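Local coordinates for protein beta-fructofuranosidase (Arthrobacter, PDB 3WPU) that is a beta-fructofuranosidase of the levansucrase/invertase family, enzymes that share a five-bladed beta-propeller catalytic domain, at residues P247-D252 / G257-V262; P340-Y343 / K348-L351; I342-G347 / D376-D381. All blocks are in the same frame, centred on the assembly; numbering follows the deposited sequence.

Contact 1 (P247-D252 / G257-V262)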
ATOM      1  N   PRO A 247       1.829  -7.532  -3.680  1.00  9.03           N
ATOM      2  CA  PRO A 247       1.392  -7.403  -5.091  1.00  9.07           C
ATOM      3  C   PRO A 247       0.190  -6.451  -5.256  1.00  9.21           C
ATOM      4  O   PRO A 247      -0.829  -6.583  -4.558  1.00  9.25           O
ATOM      5  CB  PRO A 247       0.963  -8.827  -5.445  1.00  9.15           C
ATOM      6  CG  PRO A 247       0.523  -9.405  -4.149  1.00  9.42           C
ATOM      7  CD  PRO A 247       1.537  -8.891  -3.176  1.00  9.24           C
ATOM      8  N   PHE A 248       0.307  -5.527  -6.213  1.00  8.96           N
ATOM      9  CA  PHE A 248      -0.766  -4.627  -6.627  1.00  8.72           C
ATOM     10  C   PHE A 248      -0.915  -4.754  -8.152  1.00  9.22           C
ATOM     11  O   PHE A 248       0.040  -4.463  -8.855  1.00  9.87           O
ATOM     12  CB  PHE A 248      -0.388  -3.176  -6.261  1.00  9.21           C
ATOM     13  CG  PHE A 248      -1.335  -2.126  -6.814  1.00  9.35           C
ATOM     14  CD1 PHE A 248      -2.444  -1.734  -6.094  1.00  9.44           C
ATOM     15  CD2 PHE A 248      -1.130  -1.558  -8.074  1.00  9.42           C
ATOM     16  CE1 PHE A 248      -3.337  -0.785  -6.579  1.00 10.00           C
ATOM     17  CE2 PHE A 248      -2.006  -0.592  -8.557  1.00  9.54           C
ATOM     18  CZ  PHE A 248      -3.118  -0.222  -7.837  1.00  9.63           C
ATOM     19  N   THR A 249      -2.092  -5.168  -8.621  1.00  9.15           N
ATOM     20  CA  THR A 249      -2.341  -5.386 -10.078  1.00  9.64           C
ATOM     21  C   THR A 249      -3.179  -4.279 -10.681  1.00  9.89           C
ATOM     22  O   THR A 249      -3.958  -3.611  -9.988  1.00 10.37           O
ATOM     23  CB  THR A 249      -3.007  -6.756 -10.384  1.00 10.08           C
ATOM     24  OG1 THR A 249      -4.423  -6.723 -10.119  1.00 10.57           O
ATOM     25  CG2 THR A 249      -2.313  -7.906  -9.661  1.00 11.00           C
ATOM     26  N   PHE A 250      -3.068  -4.094 -12.008  1.00  9.88           N
ATOM     27  CA  PHE A 250      -3.705  -2.973 -12.636  1.00  9.97           C
ATOM     28  C   PHE A 250      -3.591  -3.128 -14.144  1.00 10.76           C
ATOM     29  O   PHE A 250      -2.766  -3.899 -14.619  1.00 11.21           O
ATOM     30  CB  PHE A 250      -3.030  -1.652 -12.258  1.00 10.38           C
ATOM     31  CG  PHE A 250      -1.558  -1.609 -12.556  1.00 10.07           C
ATOM     32  CD1 PHE A 250      -1.082  -1.015 -13.725  1.00 10.02           C
ATOM     33  CD2 PHE A 250      -0.622  -2.192 -11.683  1.00 10.23           C
ATOM     34  CE1 PHE A 250       0.269  -0.965 -13.992  1.00 10.56           C
ATOM     35  CE2 PHE A 250       0.722  -2.143 -11.956  1.00 10.52           C
ATOM     36  CZ  PHE A 250       1.176  -1.538 -13.115  1.00 10.11           C
ATOM     37  N   GLU A 251      -4.450  -2.400 -14.836  1.00 11.82           N
ATOM     38  CA  GLU A 251      -4.277  -2.144 -16.250  1.00 13.19           C
ATOM     39  C   GLU A 251      -3.672  -0.763 -16.423  1.00 13.19           C
ATOM     40  O   GLU A 251      -4.103   0.215 -15.803  1.00 14.35           O
ATOM     41  CB  GLU A 251      -5.623  -2.188 -16.962  1.00 14.57           C
ATOM     42  CG  GLU A 251      -5.520  -2.055 -18.478  1.00 16.53           C
ATOM     43  CD  GLU A 251      -6.888  -1.983 -19.136  1.00 18.96           C
ATOM     44  OE1 GLU A 251      -7.559  -0.947 -19.010  1.00 22.17           O
ATOM     45  OE2 GLU A 251      -7.258  -2.942 -19.822  1.00 22.52           O
ATOM     46  N   ASP A 252      -2.686  -0.687 -17.306  1.00 13.24           N
ATOM     47  CA  ASP A 252      -2.076   0.554 -17.731  1.00 12.66           C
ATOM     48  C   ASP A 252      -2.900   1.096 -18.902  1.00 12.97           C
ATOM     49  O   ASP A 252      -3.067   0.377 -19.883  1.00 13.46           O
ATOM     50  CB  ASP A 252      -0.655   0.243 -18.176  1.00 12.61           C
ATOM     51  CG  ASP A 252       0.097   1.454 -18.684  1.00 12.56           C
ATOM     52  OD1 ASP A 252      -0.377   2.600 -18.528  1.00 13.99           O
ATOM     53  OD2 ASP A 252       1.180   1.207 -19.234  1.00 12.57           O
ATOM     54  N   GLY A 257      -5.839  -4.086 -22.132  1.00 20.46           N
ATOM     55  CA  GLY A 257      -5.986  -5.518 -22.296  1.00 21.66           C
ATOM     56  C   GLY A 257      -4.897  -6.362 -21.658  1.00 21.79           C
ATOM     57  O   GLY A 257      -5.010  -7.587 -21.641  1.00 25.78           O
ATOM     58  N   GLU A 258      -3.847  -5.724 -21.140  1.00 19.53           N
ATOM     59  CA  GLU A 258      -2.782  -6.418 -20.442  1.00 17.83           C
ATOM     60  C   GLU A 258      -2.952  -6.144 -18.960  1.00 14.86           C
ATOM     61  O   GLU A 258      -3.556  -5.155 -18.602  1.00 14.47           O
ATOM     62  CB  GLU A 258      -1.424  -5.913 -20.904  1.00 20.55           C
ATOM     63  CG  GLU A 258      -1.162  -6.235 -22.366  1.00 23.91           C
ATOM     64  CD  GLU A 258       0.227  -5.864 -22.820  1.00 28.76           C
ATOM     65  OE1 GLU A 258       0.816  -4.909 -22.267  1.00 29.33           O
ATOM     66  OE2 GLU A 258       0.727  -6.539 -23.755  1.00 34.43           O
ATOM     67  N   THR A 259      -2.480  -7.065 -18.133  1.00 12.71           N
ATOM     68  CA  THR A 259      -2.477  -6.848 -16.672  1.00 11.78           C
ATOM     69  C   THR A 259      -1.056  -6.864 -16.150  1.00 10.66           C
ATOM     70  O   THR A 259      -0.288  -7.805 -16.407  1.00 10.87           O
ATOM     71  CB  THR A 259      -3.332  -7.892 -15.931  1.00 11.73           C
ATOM     72  OG1 THR A 259      -4.665  -7.869 -16.463  1.00 12.97           O
ATOM     73  CG2 THR A 259      -3.387  -7.579 -14.399  1.00 11.64           C
ATOM     74  N   PHE A 260      -0.732  -5.849 -15.343  1.00 10.63           N
ATOM     75  CA  PHE A 260       0.578  -5.735 -14.721  1.00 10.14           C
ATOM     76  C   PHE A 260       0.434  -5.794 -13.223  1.00  9.73           C
ATOM     77  O   PHE A 260      -0.668  -5.731 -12.703  1.00  9.95           O
ATOM     78  CB  PHE A 260       1.274  -4.438 -15.109  1.00 10.31           C
ATOM     79  CG  PHE A 260       1.653  -4.389 -16.559  1.00 11.05           C
ATOM     80  CD1 PHE A 260       2.866  -4.909 -16.972  1.00 11.40           C
ATOM     81  CD2 PHE A 260       0.798  -3.832 -17.480  1.00 11.62           C
ATOM     82  CE1 PHE A 260       3.219  -4.894 -18.320  1.00 11.94           C
ATOM     83  CE2 PHE A 260       1.149  -3.811 -18.828  1.00 11.41           C
ATOM     84  CZ  PHE A 260       2.352  -4.334 -19.227  1.00 11.74           C
ATOM     85  N   MET A 261       1.576  -5.955 -12.578  1.00  9.43           N
ATOM     86  CA  MET A 261       1.669  -5.983 -11.115  1.00  9.42           C
ATOM     87  C   MET A 261       2.943  -5.280 -10.704  1.00  9.60           C
ATOM     88  O   MET A 261       3.991  -5.494 -11.299  1.00  9.46           O
ATOM     89  CB  MET A 261       1.709  -7.442 -10.654  1.00  9.58           C
ATOM     90  CG  MET A 261       1.959  -7.681  -9.144  1.00  9.97           C
ATOM     91  SD  MET A 261       2.459  -9.384  -8.835  1.00 10.44           S
ATOM     92  CE  MET A 261       1.011 -10.313  -9.335  1.00 10.38           C
ATOM     93  N   VAL A 262       2.865  -4.490  -9.634  1.00  9.71           N
ATOM     94  CA  VAL A 262       4.049  -4.033  -8.944  1.00  9.56           C
ATOM     95  C   VAL A 262       4.096  -4.660  -7.565  1.00  9.37           C
ATOM     96  O   VAL A 262       3.085  -5.133  -7.031  1.00  9.18           O
ATOM     97  CB  VAL A 262       4.190  -2.482  -8.863  1.00  9.54           C
ATOM     98  CG1 VAL A 262       4.411  -1.900 -10.259  1.00  9.52           C
ATOM     99  CG2 VAL A 262       2.992  -1.831  -8.227  1.00  9.60           C
TER
HETATM  100  O   HOH W   1      -6.493  -5.365 -18.301  1.00 37.30           O
HETATM  101  O   HOH W   2      -2.086  -2.804 -18.963  1.00 11.68           O

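Contact 2 (P340-Y343 / K348-L351)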
ATOM      1  N   PRO A 340       4.120  -0.837  -3.023  1.00  9.70           N
ATOM      2  CA  PRO A 340       4.037   0.013  -4.201  1.00  9.57           C
ATOM      3  C   PRO A 340       2.659  -0.076  -4.868  1.00  9.39           C
ATOM      4  O   PRO A 340       2.015  -1.130  -4.885  1.00  9.31           O
ATOM      5  CB  PRO A 340       5.118  -0.557  -5.106  1.00  9.07           C
ATOM      6  CG  PRO A 340       5.196  -1.998  -4.733  1.00  8.96           C
ATOM      7  CD  PRO A 340       5.009  -1.989  -3.221  1.00  9.37           C
ATOM      8  N   GLN A 341       2.218   1.051  -5.404  1.00  9.42           N
ATOM      9  CA  GLN A 341       1.040   1.083  -6.280  1.00 10.22           C
ATOM     10  C   GLN A 341       1.279   2.091  -7.372  1.00 10.38           C
ATOM     11  O   GLN A 341       2.048   3.018  -7.215  1.00  9.80           O
ATOM     12  CB  GLN A 341      -0.236   1.460  -5.526  1.00 10.98           C
ATOM     13  CG  GLN A 341      -0.139   2.808  -4.825  1.00 10.84           C
ATOM     14  CD  GLN A 341      -1.345   3.174  -3.993  1.00 11.19           C
ATOM     15  OE1 GLN A 341      -1.214   3.354  -2.759  1.00 10.89           O
ATOM     16  NE2 GLN A 341      -2.510   3.321  -4.630  1.00 11.23           N
ATOM     17  N   ILE A 342       0.595   1.877  -8.496  1.00 10.47           N
ATOM     18  CA  ILE A 342       0.595   2.792  -9.616  1.00 10.98           C
ATOM     19  C   ILE A 342      -0.791   3.428  -9.700  1.00 10.22           C
ATOM     20  O   ILE A 342      -1.813   2.732  -9.709  1.00 10.30           O
ATOM     21  CB  ILE A 342       0.903   2.071 -10.932  1.00 11.99           C
ATOM     22  CG1 ILE A 342       2.303   1.422 -10.884  1.00 12.97           C
ATOM     23  CG2 ILE A 342       0.799   3.047 -12.081  1.00 12.56           C
ATOM     24  CD1 ILE A 342       3.442   2.374 -10.944  1.00 13.63           C
ATOM     25  N   TYR A 343      -0.784   4.749  -9.726  1.00  9.98           N
ATOM     26  CA  TYR A 343      -1.962   5.604  -9.683  1.00 10.57           C
ATOM     27  C   TYR A 343      -1.910   6.504 -10.891  1.00 10.72           C
ATOM     28  O   TYR A 343      -0.917   7.193 -11.107  1.00 10.74           O
ATOM     29  CB  TYR A 343      -1.890   6.419  -8.389  1.00 10.76           C
ATOM     30  CG  TYR A 343      -3.031   7.329  -8.070  1.00 10.77           C
ATOM     31  CD1 TYR A 343      -4.030   6.939  -7.172  1.00 10.85           C
ATOM     32  CD2 TYR A 343      -3.093   8.628  -8.599  1.00 11.05           C
ATOM     33  CE1 TYR A 343      -5.070   7.782  -6.856  1.00 11.40           C
ATOM     34  CE2 TYR A 343      -4.140   9.479  -8.271  1.00 11.58           C
ATOM     35  CZ  TYR A 343      -5.118   9.051  -7.383  1.00 11.65           C
ATOM     36  OH  TYR A 343      -6.163   9.890  -7.018  1.00 12.83           O
ATOM     37  N   LYS A 348      -0.255  10.778 -16.580  1.00 13.44           N
ATOM     38  CA  LYS A 348       0.955  10.379 -15.879  1.00 13.39           C
ATOM     39  C   LYS A 348       0.765   9.074 -15.126  1.00 12.57           C
ATOM     40  O   LYS A 348      -0.341   8.727 -14.735  1.00 12.50           O
ATOM     41  CB  LYS A 348       1.346  11.430 -14.827  1.00 13.91           C
ATOM     42  CG  LYS A 348       1.708  12.799 -15.377  1.00 14.60           C
ATOM     43  CD  LYS A 348       2.969  12.792 -16.208  1.00 14.97           C
ATOM     44  CE  LYS A 348       3.360  14.203 -16.627  1.00 15.67           C
ATOM     45  NZ  LYS A 348       4.690  14.264 -17.256  1.00 16.06           N
ATOM     46  N   SER A 349       1.888   8.382 -14.913  1.00 12.44           N
ATOM     47  CA  SER A 349       1.973   7.281 -13.984  1.00 12.15           C
ATOM     48  C   SER A 349       2.595   7.803 -12.692  1.00 11.12           C
ATOM     49  O   SER A 349       3.725   8.308 -12.715  1.00 11.58           O
ATOM     50  CB  SER A 349       2.872   6.187 -14.558  1.00 13.05           C
ATOM     51  OG  SER A 349       3.081   5.154 -13.616  1.00 13.03           O
ATOM     52  N   TYR A 350       1.862   7.687 -11.589  1.00 10.17           N
ATOM     53  CA  TYR A 350       2.385   7.978 -10.252  1.00 10.00           C
ATOM     54  C   TYR A 350       2.686   6.651  -9.570  1.00 10.06           C
ATOM     55  O   TYR A 350       1.796   5.807  -9.436  1.00 10.23           O
ATOM     56  CB  TYR A 350       1.368   8.750  -9.422  1.00 10.07           C
ATOM     57  CG  TYR A 350       1.237  10.192  -9.832  1.00 10.14           C
ATOM     58  CD1 TYR A 350       2.032  11.183  -9.252  1.00 10.68           C
ATOM     59  CD2 TYR A 350       0.377  10.567 -10.864  1.00 10.42           C
ATOM     60  CE1 TYR A 350       1.937  12.512  -9.651  1.00 10.92           C
ATOM     61  CE2 TYR A 350       0.272  11.906 -11.257  1.00 10.78           C
ATOM     62  CZ  TYR A 350       1.053  12.865 -10.663  1.00 11.16           C
ATOM     63  OH  TYR A 350       0.974  14.197 -11.068  1.00 11.77           O
ATOM     64  N   LEU A 351       3.922   6.478  -9.118  1.00  9.96           N
ATOM     65  CA  LEU A 351       4.278   5.305  -8.366  1.00  9.71           C
ATOM     66  C   LEU A 351       4.372   5.810  -6.931  1.00  9.67           C
ATOM     67  O   LEU A 351       5.142   6.730  -6.672  1.00 10.61           O
ATOM     68  CB  LEU A 351       5.622   4.751  -8.829  1.00 10.27           C
ATOM     69  CG  LEU A 351       6.351   3.785  -7.893  1.00 10.47           C
ATOM     70  CD1 LEU A 351       5.493   2.592  -7.561  1.00 10.62           C
ATOM     71  CD2 LEU A 351       7.699   3.352  -8.444  1.00 11.15           C
TER

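Contact 3 (I342-G347 / D376-D381)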
ATOM      1  N   ILE A 342       0.595   1.877  -8.496  1.00 10.47           N
ATOM      2  CA  ILE A 342       0.595   2.792  -9.616  1.00 10.98           C
ATOM      3  C   ILE A 342      -0.791   3.428  -9.700  1.00 10.22           C
ATOM      4  O   ILE A 342      -1.813   2.732  -9.709  1.00 10.30           O
ATOM      5  CB  ILE A 342       0.903   2.071 -10.932  1.00 11.99           C
ATOM      6  CG1 ILE A 342       2.303   1.422 -10.884  1.00 12.97           C
ATOM      7  CG2 ILE A 342       0.799   3.047 -12.081  1.00 12.56           C
ATOM      8  CD1 ILE A 342       3.442   2.374 -10.944  1.00 13.63           C
ATOM      9  N   TYR A 343      -0.784   4.749  -9.726  1.00  9.98           N
ATOM     10  CA  TYR A 343      -1.962   5.604  -9.683  1.00 10.57           C
ATOM     11  C   TYR A 343      -1.910   6.504 -10.891  1.00 10.72           C
ATOM     12  O   TYR A 343      -0.917   7.193 -11.107  1.00 10.74           O
ATOM     13  CB  TYR A 343      -1.890   6.419  -8.389  1.00 10.76           C
ATOM     14  CG  TYR A 343      -3.031   7.329  -8.070  1.00 10.77           C
ATOM     15  CD1 TYR A 343      -4.030   6.939  -7.172  1.00 10.85           C
ATOM     16  CD2 TYR A 343      -3.093   8.628  -8.599  1.00 11.05           C
ATOM     17  CE1 TYR A 343      -5.070   7.782  -6.856  1.00 11.40           C
ATOM     18  CE2 TYR A 343      -4.140   9.479  -8.271  1.00 11.58           C
ATOM     19  CZ  TYR A 343      -5.118   9.051  -7.383  1.00 11.65           C
ATOM     20  OH  TYR A 343      -6.163   9.890  -7.018  1.00 12.83           O
ATOM     21  N   PHE A 344      -2.960   6.457 -11.704  1.00 11.57           N
ATOM     22  CA  PHE A 344      -2.945   7.150 -12.973  1.00 11.87           C
ATOM     23  C   PHE A 344      -3.734   8.444 -12.867  1.00 11.85           C
ATOM     24  O   PHE A 344      -4.871   8.474 -12.373  1.00 11.72           O
ATOM     25  CB  PHE A 344      -3.517   6.256 -14.058  1.00 12.33           C
ATOM     26  CG  PHE A 344      -2.701   5.023 -14.310  1.00 12.25           C
ATOM     27  CD1 PHE A 344      -1.494   5.101 -14.995  1.00 12.08           C
ATOM     28  CD2 PHE A 344      -3.130   3.786 -13.848  1.00 12.95           C
ATOM     29  CE1 PHE A 344      -0.739   3.953 -15.231  1.00 12.35           C
ATOM     30  CE2 PHE A 344      -2.390   2.642 -14.090  1.00 13.73           C
ATOM     31  CZ  PHE A 344      -1.193   2.726 -14.785  1.00 13.13           C
ATOM     32  N   LYS A 345      -3.118   9.526 -13.335  1.00 12.41           N
ATOM     33  CA  LYS A 345      -3.745  10.839 -13.304  1.00 13.11           C
ATOM     34  C   LYS A 345      -3.161  11.745 -14.382  1.00 14.64           C
ATOM     35  O   LYS A 345      -1.941  11.848 -14.534  1.00 14.43           O
ATOM     36  CB  LYS A 345      -3.576  11.476 -11.912  1.00 13.40           C
ATOM     37  CG  LYS A 345      -4.289  12.821 -11.812  1.00 14.01           C
ATOM     38  CD  LYS A 345      -4.214  13.368 -10.408  1.00 14.87           C
ATOM     39  CE  LYS A 345      -4.969  14.676 -10.245  1.00 15.75           C
ATOM     40  NZ  LYS A 345      -4.305  15.801 -10.935  1.00 16.68           N
ATOM     41  N   ASP A 346      -4.056  12.381 -15.151  1.00 16.86           N
ATOM     42  CA  ASP A 346      -3.666  13.411 -16.127  1.00 18.27           C
ATOM     43  C   ASP A 346      -2.562  12.963 -17.078  1.00 17.20           C
ATOM     44  O   ASP A 346      -1.632  13.729 -17.388  1.00 18.23           O
ATOM     45  CB  ASP A 346      -3.272  14.701 -15.393  1.00 21.00           C
ATOM     46  CG  ASP A 346      -4.450  15.341 -14.678  1.00 23.83           C
ATOM     47  OD1 ASP A 346      -5.597  15.087 -15.086  1.00 27.31           O
ATOM     48  OD2 ASP A 346      -4.232  16.061 -13.684  1.00 28.39           O
ATOM     49  N   GLY A 347      -2.646  11.706 -17.514  1.00 15.69           N
ATOM     50  CA  GLY A 347      -1.700  11.150 -18.486  1.00 15.85           C
ATOM     51  C   GLY A 347      -0.357  10.738 -17.908  1.00 15.25           C
ATOM     52  O   GLY A 347       0.578  10.429 -18.642  1.00 16.55           O
ATOM     53  N   ASP A 376       5.962   9.497 -17.408  1.00 11.60           N
ATOM     54  CA  ASP A 376       5.074   9.360 -18.545  1.00 12.62           C
ATOM     55  C   ASP A 376       4.646   7.939 -18.898  1.00 13.13           C
ATOM     56  O   ASP A 376       3.904   7.746 -19.857  1.00 14.62           O
ATOM     57  CB  ASP A 376       5.745  10.012 -19.768  1.00 13.56           C
ATOM     58  CG  ASP A 376       5.764  11.530 -19.675  1.00 15.07           C
ATOM     59  OD1 ASP A 376       4.891  12.115 -19.009  1.00 17.31           O
ATOM     60  OD2 ASP A 376       6.627  12.146 -20.328  1.00 18.18           O
ATOM     61  N   GLY A 377       5.123   6.953 -18.152  1.00 11.71           N
ATOM     62  CA  GLY A 377       4.804   5.554 -18.364  1.00 11.41           C
ATOM     63  C   GLY A 377       5.039   4.782 -17.089  1.00 11.18           C
ATOM     64  O   GLY A 377       5.733   5.286 -16.176  1.00 10.35           O
ATOM     65  N   ILE A 378       4.483   3.572 -17.006  1.00 10.58           N
ATOM     66  CA  ILE A 378       4.712   2.726 -15.806  1.00 10.66           C
ATOM     67  C   ILE A 378       6.205   2.388 -15.636  1.00 10.44           C
ATOM     68  O   ILE A 378       6.702   2.272 -14.504  1.00  9.46           O
ATOM     69  CB  ILE A 378       3.823   1.467 -15.769  1.00 10.55           C
ATOM     70  CG1 ILE A 378       4.112   0.524 -16.969  1.00 10.71           C
ATOM     71  CG2 ILE A 378       2.367   1.918 -15.767  1.00 10.68           C
ATOM     72  CD1 ILE A 378       3.341  -0.765 -16.869  1.00 10.85           C
ATOM     73  N   ARG A 379       6.913   2.271 -16.757  1.00 10.06           N
ATOM     74  CA  ARG A 379       8.370   2.292 -16.787  1.00 10.28           C
ATOM     75  C   ARG A 379       8.802   3.623 -17.389  1.00 11.01           C
ATOM     76  O   ARG A 379       8.575   3.898 -18.572  1.00 11.01           O
ATOM     77  CB  ARG A 379       8.948   1.109 -17.581  1.00 10.61           C
ATOM     78  CG  ARG A 379      10.470   1.037 -17.547  1.00 10.36           C
ATOM     79  CD  ARG A 379      11.103  -0.124 -18.294  1.00 10.50           C
ATOM     80  NE  ARG A 379      10.514  -1.391 -17.894  1.00 10.94           N
ATOM     81  CZ  ARG A 379      10.801  -2.020 -16.757  1.00 11.15           C
ATOM     82  NH1 ARG A 379      11.729  -1.539 -15.960  1.00 10.78           N
ATOM     83  NH2 ARG A 379      10.179  -3.153 -16.469  1.00 11.04           N
ATOM     84  N   SER A 380       9.395   4.465 -16.569  1.00 10.82           N
ATOM     85  CA  SER A 380       9.830   5.768 -17.014  1.00 11.38           C
ATOM     86  C   SER A 380      11.020   6.239 -16.208  1.00 11.83           C
ATOM     87  O   SER A 380      11.339   5.641 -15.185  1.00 11.05           O
ATOM     88  CB  SER A 380       8.652   6.743 -16.936  1.00 12.62           C
ATOM     89  OG  SER A 380       8.234   6.954 -15.593  1.00 13.00           O
ATOM     90  N   ASP A 381      11.663   7.327 -16.625  1.00 11.02           N
ATOM     91  CA  ASP A 381      12.670   7.945 -15.776  1.00 10.77           C
ATOM     92  C   ASP A 381      11.962   8.810 -14.755  1.00 10.93           C
ATOM     93  O   ASP A 381      11.882  10.040 -14.869  1.00 10.11           O
ATOM     94  CB  ASP A 381      13.711   8.739 -16.571  1.00 10.94           C
ATOM     95  CG  ASP A 381      14.754   9.361 -15.671  1.00 11.03           C
ATOM     96  OD1 ASP A 381      14.846   8.960 -14.474  1.00 11.30           O
ATOM     97  OD2 ASP A 381      15.466  10.285 -16.109  1.00 11.27           O
TER
HETATM   98  O   HOH W   3       2.251  12.207 -20.161  1.00 34.26           O

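Contact 1 (P247-D252 / G257-V262)
F260 sets its CB over one face of the F250 ring, a CH-pi contact in which CB lies 3.9 Å from the ring centroid and 3.5 Å from F250 CZ. The ring can lie across the neighbouring strand because CG of F250 sits between its backbone N and carbonyl carbon (chi1 56°). V262 N and F248 O lie at the ring's edge, and V262 CG1 comes 4.1 Å from F250 CE2. On the other face of the sheet, P247 CB rests 3.7 Å from M261 SD, and the bent end of M261 carries CE to the methyl of T249. Paired antiparallel backbone bonds join F248 to V262 and F250 to F260. Beyond them, the extended side chain of E251 reaches across the turn: G257 N donates to E251 OE2 in a straight 2.9 Å bond (174°), arriving from above the carboxylate plane. One water donates to both E251 OE2 and E258 O; another accepts from D252 N. This hairpin forms one margin of a five-strand sheet: strand 260-266 pairs antiparallel with strand 305-313, W321 packs against T249 and M261, and F248, F250 and V262 pack against strand 340-345.

Contact 2 (P340-Y343 / K348-L351)
Y350 turns the edge of its ring to the backbone of Y343: Y343 O lies in the ring plane, 3.6 Å from Y350 CD2 and 3.2 Å from Y350 CB. The two tyrosine rings do not stack. Both leave the sheet on the same face, with Y343 CB and Y350 CB 4.1 Å apart, but CG of Y343 is anti to its backbone N (chi1 -177°) whereas that of Y350 lies beside its own N (chi1 -74°), and the rings diverge from there. I458 touches both tyrosine side chains, with V374 also against Y350 and V425 also against Y343. The phenol oxygen of Y350 is hydrogen-bonded to P464 O.

Between the tyrosines runs a reciprocal pair of backbone bonds. Y343 N donates to Y350 O over 2.8 Å, and Y350 N returns the bond to Y343 O at 2.9 Å. On the opposite face the contact is mainly aliphatic. I342 crosses L351 at a slant, its CD1 3.9 Å from L351 CB, while P340 CB meets L351 CD1. On the other flank I342 CG2 rests 3.5 Å from S349 OG, a hydroxyl whose polar need is met by the hydroxyl of Y382. With I342 and L351 as a non-hydrogen-bonded pair next to the hydrogen-bonded Y343 and Y350, the alternation is that of a regular two-stranded antiparallel beta hairpin, here joining strands 340-345 and 348-355 within an antiparallel sheet, consistent with one blade of the family's beta-propeller.

Contact 3 (I342-G347 / D376-D381)
I378 points its CB toward F344 and I342, and from there the chain forks. The CG2 branch does the touching. Anti to the carbonyl carbon, it meets the F344 ring at its edge, near the ring plane, and lies 3.8 Å from both CE1 and CZ of F344. The same methyl comes within 4.2 Å of I342 CG2, the two isoleucine side chains crossing at about a right angle, and the D252 side chain also packs against it. The other branch takes a different course: CG1 lies between the backbone N and the carbonyl carbon (chi1 62°), and the chain beyond is extended, carrying CD1 away from F344 to the rings of F250 and F260. I342 CG2 also lies on one face of F344, 3.3 Å above the ring plane and offset toward the rim, which leaves the phenylalanine with one methyl on a face and another at an edge.

At the far end of the two segments the contact becomes polar and indirect. One water donates to G347 O and to D376 OD1, 2.9 Å in each case, and so bridges the hairpin turn to the loop. D376 OD1 is also salt-bridged to K348. The loop is braced from within by S380 OG, which donates to G377 O over 3.1 Å, and the turn by the salt bridge between K345 NZ and D346 OD2. The chemistry is thus split: a small, largely buried hydrocarbon patch centred on one methyl group, and a solvent-facing end where one water links the 346-347 turn to the loop after strand 369-375.

In the fold
Contacts 2 and 3 are the closest pair, with centres about 6 Å apart; both use strand 340-345 and share I342 and Y343. Their second segments are tied by a salt bridge, K348 NZ to D376 OD1 at 2.8 Å. Contact 1 lies in another sheet, its centre about 11 Å from that of contact 2 and 13 Å from that of contact 3. The sheets meet where F248 CE2 approaches I342 O to 3.5 Å; farther along, D252 CG lies 3.7 Å from I378 CG2. Hairpins of two different sheets thus pack against each other, consistent with neighbouring blades of the propeller, with I378 of the 376-381 loop packed against both hairpins.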